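Local coordinates for MPT synthase subunit 2 (Burkholderia ambifaria, PDB 7L32), which probably acts as the large, catalytic subunit of molybdopterin synthase, which transfers sulfur to precursor Z to make the dithiolene of molybdopterin, at residues F19-E24 / I101-T106; A26-R31 / D85-H90; A75-R80 / C118-D123. All coordinates share one frame; numbering follows the deposited sequence. Where two conformers were deposited one is given.

How the contacts relate
After strand 11-15 the chain forms helix 21-30, which supplies one partner to two contacts. Contact 1 closes the longest loop by bringing 19-24 back to 101-106, and contact 2 is nested inside it, joining 26-31 to 85-90. Strands 85-91 and 100-108 are hydrogen-bonded neighbours in the mixed sheet, so together the two contacts seat the helix on one face of it. Contact 3 crosses both: 75-80 precedes strand 85-91, while 118-123 follows strand 100-108. It pairs helix 65-80 with helix 111-128 across the sheet from helix 21-30, where Val121 and Met122 pack on Val104, and Val121 also on Ile88.

Contact 1 (F19-E24 / I101-T106); sequences FDLNAE and IVMVAT
Phe19 and Met103 pack together where the start of helix 21-30 is laid over strand 100-108 in the mixed sheet of the MoaE fold. The tight half is the methionine against the ring. Its CG sits over one face, 3.7 Å from the centroid of the Phe19 ring in a CH-pi contact, and CB of Met103 comes to 3.5 Å from CE1 of Phe19. The sulfur follows obliquely, a Met-aromatic contact at 4.5 Å from SD to the same centroid, and runs on past the ring to Leu21 CD1 at 3.8 Å and Glu24 CB at 3.7 Å. The bend at chi3 (-76°) brings the methyl CE toward the same two atoms. CZ of Phe19 reaches the backbone at Val102 C, 3.6 Å away, within the classic beta bulge in which Ile101 and Val102 both face Gly43.

The other side is looser and polar. Beyond its CB and CG, Glu24 leads away from the strand to a salt bridge with Arg13. Asp20, turned from the sheet, is the helix N-cap; its OD1 also accepts from Asn22 ND2 of the second subunit, and takes a weak capping bond from Ala23 N at 3.2 Å.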
ATOM      1  N   PHE A  19      -0.049 -13.191 -10.038  1.00 30.67           N
ATOM      2  CA  PHE A  19      -0.626 -11.932 -10.489  1.00 34.89           C
ATOM      3  C   PHE A  19       0.475 -10.898 -10.722  1.00 36.73           C
ATOM      4  O   PHE A  19       1.607 -11.043 -10.254  1.00 35.73           O
ATOM      5  CB  PHE A  19      -1.677 -11.393  -9.496  1.00 31.32           C
ATOM      6  CG  PHE A  19      -1.196 -11.275  -8.057  1.00 28.26           C
ATOM      7  CD1 PHE A  19      -0.432 -10.178  -7.647  1.00 27.66           C
ATOM      8  CD2 PHE A  19      -1.541 -12.232  -7.114  1.00 24.68           C
ATOM      9  CE1 PHE A  19       0.008 -10.069  -6.332  1.00 25.02           C
ATOM     10  CE2 PHE A  19      -1.118 -12.126  -5.790  1.00 28.43           C
ATOM     11  CZ  PHE A  19      -0.333 -11.038  -5.398  1.00 24.94           C
ATOM     12  N   ASP A  20       0.128  -9.860 -11.483  1.00 35.93           N
ATOM     13  CA  ASP A  20       1.024  -8.756 -11.825  1.00 34.21           C
ATOM     14  C   ASP A  20       0.488  -7.503 -11.135  1.00 34.56           C
ATOM     15  O   ASP A  20      -0.514  -6.932 -11.576  1.00 33.38           O
ATOM     16  CB  ASP A  20       1.069  -8.593 -13.346  1.00 35.16           C
ATOM     17  CG  ASP A  20       2.004  -7.469 -13.827  1.00 42.25           C
ATOM     18  OD1 ASP A  20       2.298  -6.505 -13.084  1.00 44.30           O
ATOM     19  OD2 ASP A  20       2.418  -7.558 -14.994  1.00 48.61           O
ATOM     20  N   LEU A  21       1.175  -7.057 -10.079  1.00 30.83           N
ATOM     21  CA  LEU A  21       0.718  -5.897  -9.313  1.00 36.24           C
ATOM     22  C   LEU A  21       0.491  -4.681 -10.212  1.00 32.20           C
ATOM     23  O   LEU A  21      -0.545  -4.014 -10.107  1.00 29.77           O
ATOM     24  CB  LEU A  21       1.728  -5.564  -8.210  1.00 32.01           C
ATOM     25  CG  LEU A  21       1.392  -4.374  -7.300  1.00 33.41           C
ATOM     26  CD1 LEU A  21       0.091  -4.596  -6.515  1.00 29.48           C
ATOM     27  CD2 LEU A  21       2.539  -4.113  -6.346  1.00 38.38           C
ATOM     28  N   ASN A  22       1.440  -4.401 -11.122  1.00 33.72           N
ATOM     29  CA  ASN A  22       1.323  -3.265 -12.045  1.00 34.73           C
ATOM     30  C   ASN A  22       0.036  -3.339 -12.852  1.00 36.02           C
ATOM     31  O   ASN A  22      -0.718  -2.364 -12.941  1.00 36.15           O
ATOM     32  CB  ASN A  22       2.502  -3.235 -13.030  1.00 37.81           C
ATOM     33  CG  ASN A  22       3.690  -2.486 -12.509  1.00 42.31           C
ATOM     34  OD1 ASN A  22       3.669  -1.985 -11.391  1.00 43.74           O
ATOM     35  ND2 ASN A  22       4.761  -2.418 -13.318  1.00 42.46           N
ATOM     36  N   ALA A  23      -0.204  -4.487 -13.486  1.00 34.27           N
ATOM     37  CA  ALA A  23      -1.391  -4.645 -14.317  1.00 32.59           C
ATOM     38  C   ALA A  23      -2.665  -4.484 -13.498  1.00 26.75           C
ATOM     39  O   ALA A  23      -3.624  -3.847 -13.955  1.00 29.97           O
ATOM     40  CB  ALA A  23      -1.361  -5.998 -15.025  1.00 30.95           C
ATOM     41  N   GLU A  24      -2.701  -5.050 -12.282  1.00 25.87           N
ATOM     42  CA  GLU A  24      -3.907  -4.927 -11.460  1.00 26.91           C
ATOM     43  C   GLU A  24      -4.125  -3.488 -11.026  1.00 27.20           C
ATOM     44  O   GLU A  24      -5.261  -3.002 -11.018  1.00 25.27           O
ATOM     45  CB  GLU A  24      -3.837  -5.848 -10.238  1.00 26.44           C
ATOM     46  CG  GLU A  24      -3.702  -7.343 -10.568  1.00 32.74           C
ATOM     47  CD  GLU A  24      -4.845  -7.891 -11.440  1.00 38.97           C
ATOM     48  OE1 GLU A  24      -6.001  -7.434 -11.305  1.00 35.15           O
ATOM     49  OE2 GLU A  24      -4.581  -8.787 -12.267  1.00 38.00           O
ATOM     50  N   ILE A 101       1.204 -14.256  -2.367  1.00 23.05           N
ATOM     51  CA  ILE A 101      -0.031 -14.914  -1.907  1.00 24.29           C
ATOM     52  C   ILE A 101      -1.261 -14.090  -2.255  1.00 25.88           C
ATOM     53  O   ILE A 101      -2.249 -14.603  -2.775  1.00 22.96           O
ATOM     54  CB  ILE A 101       0.017 -15.157  -0.380  1.00 26.92           C
ATOM     55  CG1 ILE A 101       1.199 -16.026   0.018  1.00 34.82           C
ATOM     56  CG2 ILE A 101      -1.285 -15.791   0.117  1.00 31.01           C
ATOM     57  CD1 ILE A 101       1.445 -15.989   1.518  1.00 35.17           C
ATOM     58  N   VAL A 102      -1.237 -12.806  -1.921  1.00 18.91           N
ATOM     59  CA  VAL A 102      -2.461 -12.016  -1.936  1.00 18.89           C
ATOM     60  C   VAL A 102      -2.069 -10.582  -2.231  1.00 18.24           C
ATOM     61  O   VAL A 102      -1.005 -10.125  -1.813  1.00 19.72           O
ATOM     62  CB  VAL A 102      -3.208 -12.144  -0.589  1.00 18.15           C
ATOM     63  CG1 VAL A 102      -2.305 -11.770   0.579  1.00 22.49           C
ATOM     64  CG2 VAL A 102      -4.495 -11.326  -0.568  1.00 22.31           C
ATOM     65  N   MET A 103      -2.910  -9.891  -2.988  1.00 17.88           N
ATOM     66  CA  MET A 103      -2.780  -8.447  -3.118  1.00 20.50           C
ATOM     67  C   MET A 103      -4.132  -7.803  -2.873  1.00 20.69           C
ATOM     68  O   MET A 103      -5.176  -8.333  -3.278  1.00 17.06           O
ATOM     69  CB  MET A 103      -2.234  -8.035  -4.501  1.00 18.93           C
ATOM     70  CG  MET A 103      -3.081  -8.406  -5.714  1.00 26.25           C
ATOM     71  SD  MET A 103      -2.727  -7.166  -7.008  1.00 33.31           S
ATOM     72  CE  MET A 103      -3.669  -5.814  -6.356  1.00 25.63           C
ATOM     73  N   VAL A 104      -4.108  -6.668  -2.184  1.00 16.26           N
ATOM     74  CA  VAL A 104      -5.285  -5.830  -2.006  1.00 16.88           C
ATOM     75  C   VAL A 104      -4.881  -4.429  -2.440  1.00 18.27           C
ATOM     76  O   VAL A 104      -3.821  -3.947  -2.029  1.00 18.11           O
ATOM     77  CB  VAL A 104      -5.779  -5.816  -0.549  1.00 15.30           C
ATOM     78  CG1 VAL A 104      -6.910  -4.770  -0.398  1.00 15.96           C
ATOM     79  CG2 VAL A 104      -6.295  -7.230  -0.150  1.00 17.12           C
ATOM     80  N   ALA A 105      -5.679  -3.813  -3.308  1.00 15.62           N
ATOM     81  CA  ALA A 105      -5.431  -2.428  -3.730  1.00 19.41           C
ATOM     82  C   ALA A 105      -6.715  -1.621  -3.556  1.00 20.92           C
ATOM     83  O   ALA A 105      -7.810  -2.111  -3.862  1.00 19.87           O
ATOM     84  CB  ALA A 105      -4.968  -2.371  -5.187  1.00 18.43           C
ATOM     85  N   THR A 106      -6.589  -0.388  -3.058  1.00 16.48           N
ATOM     86  CA  THR A 106      -7.729   0.502  -2.914  1.00 16.18           C
ATOM     87  C   THR A 106      -7.363   1.844  -3.522  1.00 19.52           C
ATOM     88  O   THR A 106      -6.192   2.222  -3.553  1.00 18.36           O
ATOM     89  CB  THR A 106      -8.154   0.713  -1.453  1.00 16.66           C
ATOM     90  OG1 THR A 106      -7.091   1.350  -0.710  1.00 16.31           O
ATOM     91  CG2 THR A 106      -8.541  -0.628  -0.772  1.00 15.91           C
TER

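Contact 2 (A26-R31 / D85-H90); sequences AALRAR and DVAIVH
Leu28 and Arg31 reach from the end of helix 21-30 to Asp85 and Ala87 at the start of strand 85-91, a helix-on-sheet layer of the MoaE alpha/beta fold. Axes of the short segments run nearly antiparallel, at 154°, and approach to 9.3 Å. Going along the helix from Ala26, the first residue to touch the strand is Leu28, the apolar link. Its CG lies opposite the backbone N across CA-CB (chi1 -177°), and the branch CD1 comes alongside the carboxylate, 3.7 Å from Asp85 OD2, and 4.3 Å from Ala87 CB. Past Arg29 and Ala30 the helix ends, and Arg31 bends at its third torsion, laying one face of its guanidinium over Leu28 CA.

This folded arginine meets the strand mostly through water. NH2 of Arg31 donates to a water 2.9 Å away that in turn donates to Val86 O, while NE of Arg31 donates to a second water, also at 2.9 Å, which donates to Asp85 OD2. The opposite charges themselves stay apart, 4.3 Å from Arg31 NE to Asp85 OD2, too far for a salt bridge. The latter oxygen also accepts from Asn32 ND2, whereas Val86 N approaches OD1 of Asp85 well out of the carboxylate plane, at 2.9 Å.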
ATOM      1  N   ALA A  26      -3.084  -0.761 -12.646  1.00 28.20           N
ATOM      2  CA  ALA A  26      -3.512   0.015 -13.810  1.00 33.05           C
ATOM      3  C   ALA A  26      -4.991  -0.199 -14.119  1.00 33.32           C
ATOM      4  O   ALA A  26      -5.705   0.753 -14.460  1.00 30.53           O
ATOM      5  CB  ALA A  26      -2.672  -0.341 -15.036  1.00 33.00           C
ATOM      6  N   ALA A  27      -5.472  -1.438 -14.008  1.00 31.26           N
ATOM      7  CA  ALA A  27      -6.885  -1.690 -14.265  1.00 32.52           C
ATOM      8  C   ALA A  27      -7.769  -1.001 -13.225  1.00 27.21           C
ATOM      9  O   ALA A  27      -8.813  -0.439 -13.578  1.00 29.25           O
ATOM     10  CB  ALA A  27      -7.152  -3.194 -14.309  1.00 31.88           C
ATOM     11  N   LEU A  28      -7.368  -1.022 -11.945  1.00 26.41           N
ATOM     12  CA  LEU A  28      -8.144  -0.324 -10.917  1.00 25.41           C
ATOM     13  C   LEU A  28      -8.214   1.176 -11.204  1.00 27.86           C
ATOM     14  O   LEU A  28      -9.282   1.791 -11.089  1.00 25.27           O
ATOM     15  CB  LEU A  28      -7.549  -0.582  -9.524  1.00 24.54           C
ATOM     16  CG  LEU A  28      -8.320   0.027  -8.347  1.00 23.20           C
ATOM     17  CD1 LEU A  28      -9.743  -0.550  -8.303  1.00 22.99           C
ATOM     18  CD2 LEU A  28      -7.613  -0.168  -6.976  1.00 20.02           C
ATOM     19  N   ARG A  29      -7.088   1.786 -11.591  1.00 26.20           N
ATOM     20  CA  ARG A  29      -7.097   3.205 -11.939  0.52 25.66           C
ATOM     21  C   ARG A  29      -7.987   3.471 -13.144  1.00 29.41           C
ATOM     22  O   ARG A  29      -8.685   4.492 -13.205  1.00 28.84           O
ATOM     23  CB  ARG A  29      -5.673   3.691 -12.229  0.52 30.71           C
ATOM     24  CG  ARG A  29      -4.717   3.623 -11.062  0.52 27.39           C
ATOM     25  CD  ARG A  29      -3.452   4.430 -11.391  0.52 32.82           C
ATOM     26  NE  ARG A  29      -2.558   4.587 -10.251  0.52 27.95           N
ATOM     27  CZ  ARG A  29      -2.719   5.484  -9.286  0.52 30.73           C
ATOM     28  NH1 ARG A  29      -3.769   6.284  -9.258  0.52 30.96           N
ATOM     29  NH2 ARG A  29      -1.794   5.590  -8.333  0.52 27.68           N
ATOM     30  N   ALA A  30      -7.970   2.567 -14.127  1.00 26.41           N
ATOM     31  CA  ALA A  30      -8.804   2.751 -15.308  1.00 31.41           C
ATOM     32  C   ALA A  30     -10.294   2.687 -14.975  1.00 32.18           C
ATOM     33  O   ALA A  30     -11.106   3.235 -15.726  1.00 31.33           O
ATOM     34  CB  ALA A  30      -8.458   1.712 -16.379  1.00 32.95           C
ATOM     35  N   ARG A  31     -10.676   2.015 -13.892  1.00 25.33           N
ATOM     36  CA  ARG A  31     -12.070   1.983 -13.460  1.00 25.71           C
ATOM     37  C   ARG A  31     -12.438   3.162 -12.566  1.00 26.99           C
ATOM     38  O   ARG A  31     -13.599   3.258 -12.147  1.00 25.84           O
ATOM     39  CB  ARG A  31     -12.402   0.655 -12.744  1.00 25.04           C
ATOM     40  CG  ARG A  31     -12.277  -0.563 -13.669  1.00 28.92           C
ATOM     41  CD  ARG A  31     -12.782  -1.858 -12.990  1.00 28.91           C
ATOM     42  NE  ARG A  31     -12.089  -2.198 -11.750  1.00 26.99           N
ATOM     43  CZ  ARG A  31     -10.947  -2.874 -11.710  1.00 35.17           C
ATOM     44  NH1 ARG A  31     -10.300  -3.207 -12.822  1.00 34.16           N
ATOM     45  NH2 ARG A  31     -10.458  -3.252 -10.533  1.00 30.74           N
ATOM     46  N   ASP A  85     -12.669   2.477  -4.217  1.00 20.87           N
ATOM     47  CA  ASP A  85     -12.842   1.240  -4.976  1.00 20.09           C
ATOM     48  C   ASP A  85     -11.755   0.287  -4.508  1.00 26.01           C
ATOM     49  O   ASP A  85     -10.703   0.725  -4.003  1.00 17.81           O
ATOM     50  CB  ASP A  85     -12.768   1.464  -6.504  1.00 21.08           C
ATOM     51  CG  ASP A  85     -13.412   0.333  -7.312  1.00 24.16           C
ATOM     52  OD1 ASP A  85     -14.027  -0.584  -6.702  1.00 24.76           O
ATOM     53  OD2 ASP A  85     -13.304   0.366  -8.564  1.00 23.31           O
ATOM     54  N   VAL A  86     -12.035  -1.019  -4.632  1.00 17.68           N
ATOM     55  CA  VAL A  86     -11.253  -2.087  -4.008  1.00 17.12           C
ATOM     56  C   VAL A  86     -11.003  -3.184  -5.033  1.00 21.72           C
ATOM     57  O   VAL A  86     -11.933  -3.610  -5.728  1.00 20.93           O
ATOM     58  CB  VAL A  86     -11.992  -2.713  -2.795  1.00 22.15           C
ATOM     59  CG1 VAL A  86     -11.151  -3.847  -2.164  1.00 16.42           C
ATOM     60  CG2 VAL A  86     -12.398  -1.670  -1.771  1.00 19.95           C
ATOM     61  N   ALA A  87      -9.769  -3.694  -5.085  1.00 18.20           N
ATOM     62  CA  ALA A  87      -9.461  -4.887  -5.873  1.00 22.04           C
ATOM     63  C   ALA A  87      -8.755  -5.901  -4.981  1.00 22.74           C
ATOM     64  O   ALA A  87      -7.905  -5.532  -4.169  1.00 19.95           O
ATOM     65  CB  ALA A  87      -8.584  -4.563  -7.098  1.00 23.82           C
ATOM     66  N   ILE A  88      -9.134  -7.178  -5.095  1.00 19.91           N
ATOM     67  CA  ILE A  88      -8.515  -8.249  -4.317  1.00 17.72           C
ATOM     68  C   ILE A  88      -8.200  -9.396  -5.267  1.00 20.38           C
ATOM     69  O   ILE A  88      -9.081  -9.840  -6.020  1.00 20.33           O
ATOM     70  CB  ILE A  88      -9.434  -8.757  -3.184  1.00 20.00           C
ATOM     71  CG1 ILE A  88      -9.908  -7.608  -2.274  1.00 19.35           C
ATOM     72  CG2 ILE A  88      -8.711  -9.882  -2.362  1.00 18.88           C
ATOM     73  CD1 ILE A  88     -11.069  -7.992  -1.320  1.00 18.57           C
ATOM     74  N   VAL A  89      -6.954  -9.871  -5.241  1.00 18.15           N
ATOM     75  CA  VAL A  89      -6.578 -11.117  -5.921  1.00 19.06           C
ATOM     76  C   VAL A  89      -5.901 -12.013  -4.893  1.00 22.17           C
ATOM     77  O   VAL A  89      -4.914 -11.611  -4.266  1.00 20.92           O
ATOM     78  CB  VAL A  89      -5.643 -10.883  -7.118  1.00 21.75           C
ATOM     79  CG1 VAL A  89      -5.363 -12.223  -7.854  1.00 24.04           C
ATOM     80  CG2 VAL A  89      -6.224  -9.834  -8.098  1.00 26.15           C
ATOM     81  N   HIS A  90      -6.427 -13.224  -4.704  1.00 21.92           N
ATOM     82  CA  HIS A  90      -5.827 -14.150  -3.758  1.00 20.76           C
ATOM     83  C   HIS A  90      -5.471 -15.439  -4.490  1.00 24.72           C
ATOM     84  O   HIS A  90      -6.248 -15.920  -5.319  1.00 23.66           O
ATOM     85  CB  HIS A  90      -6.781 -14.436  -2.582  1.00 21.08           C
ATOM     86  CG  HIS A  90      -6.086 -14.882  -1.331  1.00 23.29           C
ATOM     87  ND1 HIS A  90      -5.318 -16.025  -1.268  1.00 25.33           N
ATOM     88  CD2 HIS A  90      -6.089 -14.364  -0.077  1.00 23.42           C
ATOM     89  CE1 HIS A  90      -4.856 -16.181  -0.038  1.00 23.24           C
ATOM     90  NE2 HIS A  90      -5.311 -15.189   0.707  1.00 22.30           N
TER
HETATM   91  O   HOH W   1     -12.383  -3.216  -8.359  1.00 33.71           O
HETATM   92  O   HOH W   2     -14.287  -1.400 -10.092  1.00 34.29           O

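Contact 3 (A75-R80 / C118-D123); sequences AEAGRR and CEFVMD
A pair of roughly antiparallel helices makes this contact: the last turns of helix 65-80 lie against the middle of helix 111-128, with the axes of the short segments 9.8 Å apart and at 146° to each other. Phe120 is the centrepiece. It leaves its helix toward the partner and meets Glu76, Ala77 and Arg80, which lie along one side of it. At the far end of the ring, CZ of Phe120 touches Glu76 CG at 3.6 Å; CD2 of Phe120 lies 4.0 Å from Ala77 CB; and over one face comes Arg80. That arginine is extended from CG to NE and crosses the ring at about a right angle. Its CD is 4.1 Å from the centroid of the Phe120 ring in a CH-pi contact, offset toward the rim, and beyond it the guanidinium lies with one face over CE1 of Phe120, the two planes 28° apart and Arg80 CZ 3.5 Å from that carbon. The same Ala77 methyl also meets Val121, CB to CG2 at 3.7 Å.

A salt-bridge network helps hold Arg80 in place. Glu76 OE2 takes its NE at 2.8 Å on the anti side, while Arg79 grips the same carboxylate side-on, NE to OE1 and NH2 to OE2, both on the syn side. Two arginines thus share one glutamate and would probably keep it ionised.

Trp157, from the C-terminal part of the chain, sets its ring edge-to-face with Phe120 and accepts from Arg80 NH1 through its backbone O. Val121 packs on Val104 of strand 100-108, and Ala77 on Ile84 before strand 85-91, while Asp123 reaches Arg111 of the second subunit, so helix 111-128 sits between helix 65-80, the sheet and the dimer partner.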
ATOM      1  N   ALA A  75     -17.441  -4.816   0.084  1.00 20.27           N
ATOM      2  CA  ALA A  75     -18.654  -4.011   0.197  1.00 23.77           C
ATOM      3  C   ALA A  75     -18.698  -3.251   1.523  1.00 20.37           C
ATOM      4  O   ALA A  75     -19.096  -2.079   1.561  1.00 20.26           O
ATOM      5  CB  ALA A  75     -19.902  -4.900   0.045  1.00 24.49           C
ATOM      6  N   GLU A  76     -18.305  -3.906   2.620  1.00 18.73           N
ATOM      7  CA  GLU A  76     -18.255  -3.237   3.925  1.00 20.15           C
ATOM      8  C   GLU A  76     -17.210  -2.123   3.950  1.00 22.09           C
ATOM      9  O   GLU A  76     -17.454  -1.056   4.530  1.00 19.69           O
ATOM     10  CB  GLU A  76     -17.987  -4.251   5.041  1.00 21.95           C
ATOM     11  CG  GLU A  76     -17.733  -3.633   6.429  1.00 20.02           C
ATOM     12  CD  GLU A  76     -18.941  -2.871   7.009  1.00 28.44           C
ATOM     13  OE1 GLU A  76     -20.079  -2.943   6.474  1.00 23.51           O
ATOM     14  OE2 GLU A  76     -18.751  -2.189   8.031  1.00 24.75           O
ATOM     15  N   ALA A  77     -16.047  -2.340   3.320  1.00 17.28           N
ATOM     16  CA  ALA A  77     -15.089  -1.241   3.183  1.00 18.66           C
ATOM     17  C   ALA A  77     -15.721  -0.059   2.461  1.00 21.54           C
ATOM     18  O   ALA A  77     -15.513   1.098   2.846  1.00 19.39           O
ATOM     19  CB  ALA A  77     -13.826  -1.697   2.438  1.00 15.74           C
ATOM     20  N   GLY A  78     -16.490  -0.333   1.395  1.00 16.85           N
ATOM     21  CA  GLY A  78     -17.165   0.736   0.681  1.00 21.31           C
ATOM     22  C   GLY A  78     -18.232   1.439   1.501  1.00 25.68           C
ATOM     23  O   GLY A  78     -18.493   2.632   1.293  1.00 21.69           O
ATOM     24  N   ARG A  79     -18.891   0.713   2.413  1.00 21.45           N
ATOM     25  CA  ARG A  79     -19.865   1.340   3.305  1.00 22.37           C
ATOM     26  C   ARG A  79     -19.175   2.289   4.283  1.00 21.54           C
ATOM     27  O   ARG A  79     -19.705   3.358   4.603  1.00 22.07           O
ATOM     28  CB  ARG A  79     -20.630   0.262   4.086  1.00 19.64           C
ATOM     29  CG  ARG A  79     -21.870   0.784   4.843  1.00 25.43           C
ATOM     30  CD  ARG A  79     -22.419  -0.231   5.852  1.00 27.07           C
ATOM     31  NE  ARG A  79     -21.439  -0.469   6.904  1.00 25.58           N
ATOM     32  CZ  ARG A  79     -21.229   0.356   7.926  1.00 30.06           C
ATOM     33  NH1 ARG A  79     -21.946   1.461   8.081  1.00 23.55           N
ATOM     34  NH2 ARG A  79     -20.270   0.072   8.809  1.00 21.41           N
ATOM     35  N   ARG A  80     -18.012   1.894   4.793  1.00 19.72           N
ATOM     36  CA  ARG A  80     -17.312   2.700   5.791  1.00 19.16           C
ATOM     37  C   ARG A  80     -16.624   3.909   5.166  1.00 18.82           C
ATOM     38  O   ARG A  80     -16.563   4.974   5.788  1.00 22.72           O
ATOM     39  CB  ARG A  80     -16.282   1.853   6.528  1.00 20.54           C
ATOM     40  CG  ARG A  80     -16.873   0.814   7.500  1.00 23.68           C
ATOM     41  CD  ARG A  80     -15.800  -0.159   7.988  1.00 20.93           C
ATOM     42  NE  ARG A  80     -16.328  -1.131   8.952  1.00 20.58           N
ATOM     43  CZ  ARG A  80     -15.917  -1.236  10.204  1.00 21.09           C
ATOM     44  NH1 ARG A  80     -14.949  -0.453  10.687  1.00 19.77           N
ATOM     45  NH2 ARG A  80     -16.458  -2.167  10.988  1.00 23.22           N
ATOM     46  N   CYS A 118      -7.580  -0.129   2.810  1.00 13.10           N
ATOM     47  CA  CYS A 118      -6.717  -1.245   2.424  1.00 16.26           C
ATOM     48  C   CYS A 118      -6.362  -2.100   3.635  1.00 17.87           C
ATOM     49  O   CYS A 118      -6.417  -3.344   3.574  1.00 15.14           O
ATOM     50  CB  CYS A 118      -5.453  -0.716   1.743  1.00 15.68           C
ATOM     51  SG  CYS A 118      -4.460  -1.995   0.936  1.00 18.83           S
ATOM     52  N   GLU A 119      -6.007  -1.460   4.754  1.00 15.67           N
ATOM     53  CA  GLU A 119      -5.685  -2.236   5.953  1.00 15.00           C
ATOM     54  C   GLU A 119      -6.919  -2.937   6.509  1.00 17.13           C
ATOM     55  O   GLU A 119      -6.836  -4.091   6.962  1.00 14.89           O
ATOM     56  CB  GLU A 119      -5.063  -1.329   7.023  1.00 18.31           C
ATOM     57  CG  GLU A 119      -4.653  -2.079   8.263  1.00 21.70           C
ATOM     58  CD  GLU A 119      -3.643  -1.314   9.137  1.00 26.23           C
ATOM     59  OE1 GLU A 119      -3.558  -0.065   9.053  1.00 23.06           O
ATOM     60  OE2 GLU A 119      -2.915  -1.994   9.882  1.00 26.69           O
ATOM     61  N   PHE A 120      -8.065  -2.255   6.492  1.00 15.11           N
ATOM     62  CA  PHE A 120      -9.310  -2.889   6.943  1.00 17.33           C
ATOM     63  C   PHE A 120      -9.606  -4.156   6.139  1.00 16.96           C
ATOM     64  O   PHE A 120      -9.961  -5.208   6.708  1.00 18.48           O
ATOM     65  CB  PHE A 120     -10.476  -1.887   6.839  1.00 15.01           C
ATOM     66  CG  PHE A 120     -11.832  -2.513   7.091  1.00 16.23           C
ATOM     67  CD1 PHE A 120     -12.312  -2.656   8.381  1.00 17.36           C
ATOM     68  CD2 PHE A 120     -12.628  -2.945   6.030  1.00 16.60           C
ATOM     69  CE1 PHE A 120     -13.558  -3.288   8.639  1.00 21.76           C
ATOM     70  CE2 PHE A 120     -13.860  -3.556   6.266  1.00 18.10           C
ATOM     71  CZ  PHE A 120     -14.338  -3.727   7.569  1.00 21.15           C
ATOM     72  N   VAL A 121      -9.504  -4.067   4.811  1.00 15.10           N
ATOM     73  CA  VAL A 121      -9.785  -5.233   3.966  1.00 17.94           C
ATOM     74  C   VAL A 121      -8.816  -6.369   4.289  1.00 16.91           C
ATOM     75  O   VAL A 121      -9.225  -7.531   4.392  1.00 16.65           O
ATOM     76  CB  VAL A 121      -9.741  -4.852   2.467  1.00 17.10           C
ATOM     77  CG1 VAL A 121      -9.783  -6.119   1.569  1.00 15.31           C
ATOM     78  CG2 VAL A 121     -10.917  -3.912   2.083  1.00 15.12           C
ATOM     79  N   MET A 122      -7.524  -6.057   4.467  1.00 16.41           N
ATOM     80  CA  MET A 122      -6.549  -7.098   4.809  1.00 15.89           C
ATOM     81  C   MET A 122      -6.859  -7.733   6.163  1.00 18.12           C
ATOM     82  O   MET A 122      -6.804  -8.968   6.303  1.00 18.37           O
ATOM     83  CB  MET A 122      -5.103  -6.540   4.815  1.00 14.41           C
ATOM     84  CG  MET A 122      -4.432  -6.505   3.407  1.00 16.90           C
ATOM     85  SD  MET A 122      -4.372  -8.158   2.622  1.00 21.43           S
ATOM     86  CE  MET A 122      -3.382  -9.039   3.812  1.00 20.53           C
ATOM     87  N   ASP A 123      -7.184  -6.913   7.175  1.00 15.71           N
ATOM     88  CA  ASP A 123      -7.505  -7.451   8.504  1.00 17.74           C
ATOM     89  C   ASP A 123      -8.714  -8.382   8.437  1.00 20.88           C
ATOM     90  O   ASP A 123      -8.719  -9.459   9.037  1.00 20.80           O
ATOM     91  CB  ASP A 123      -7.801  -6.316   9.487  1.00 19.49           C
ATOM     92  CG  ASP A 123      -6.547  -5.586   9.951  1.00 24.75           C
ATOM     93  OD1 ASP A 123      -5.420  -6.109   9.779  1.00 23.10           O
ATOM     94  OD2 ASP A 123      -6.717  -4.476  10.488  1.00 22.14           O
TER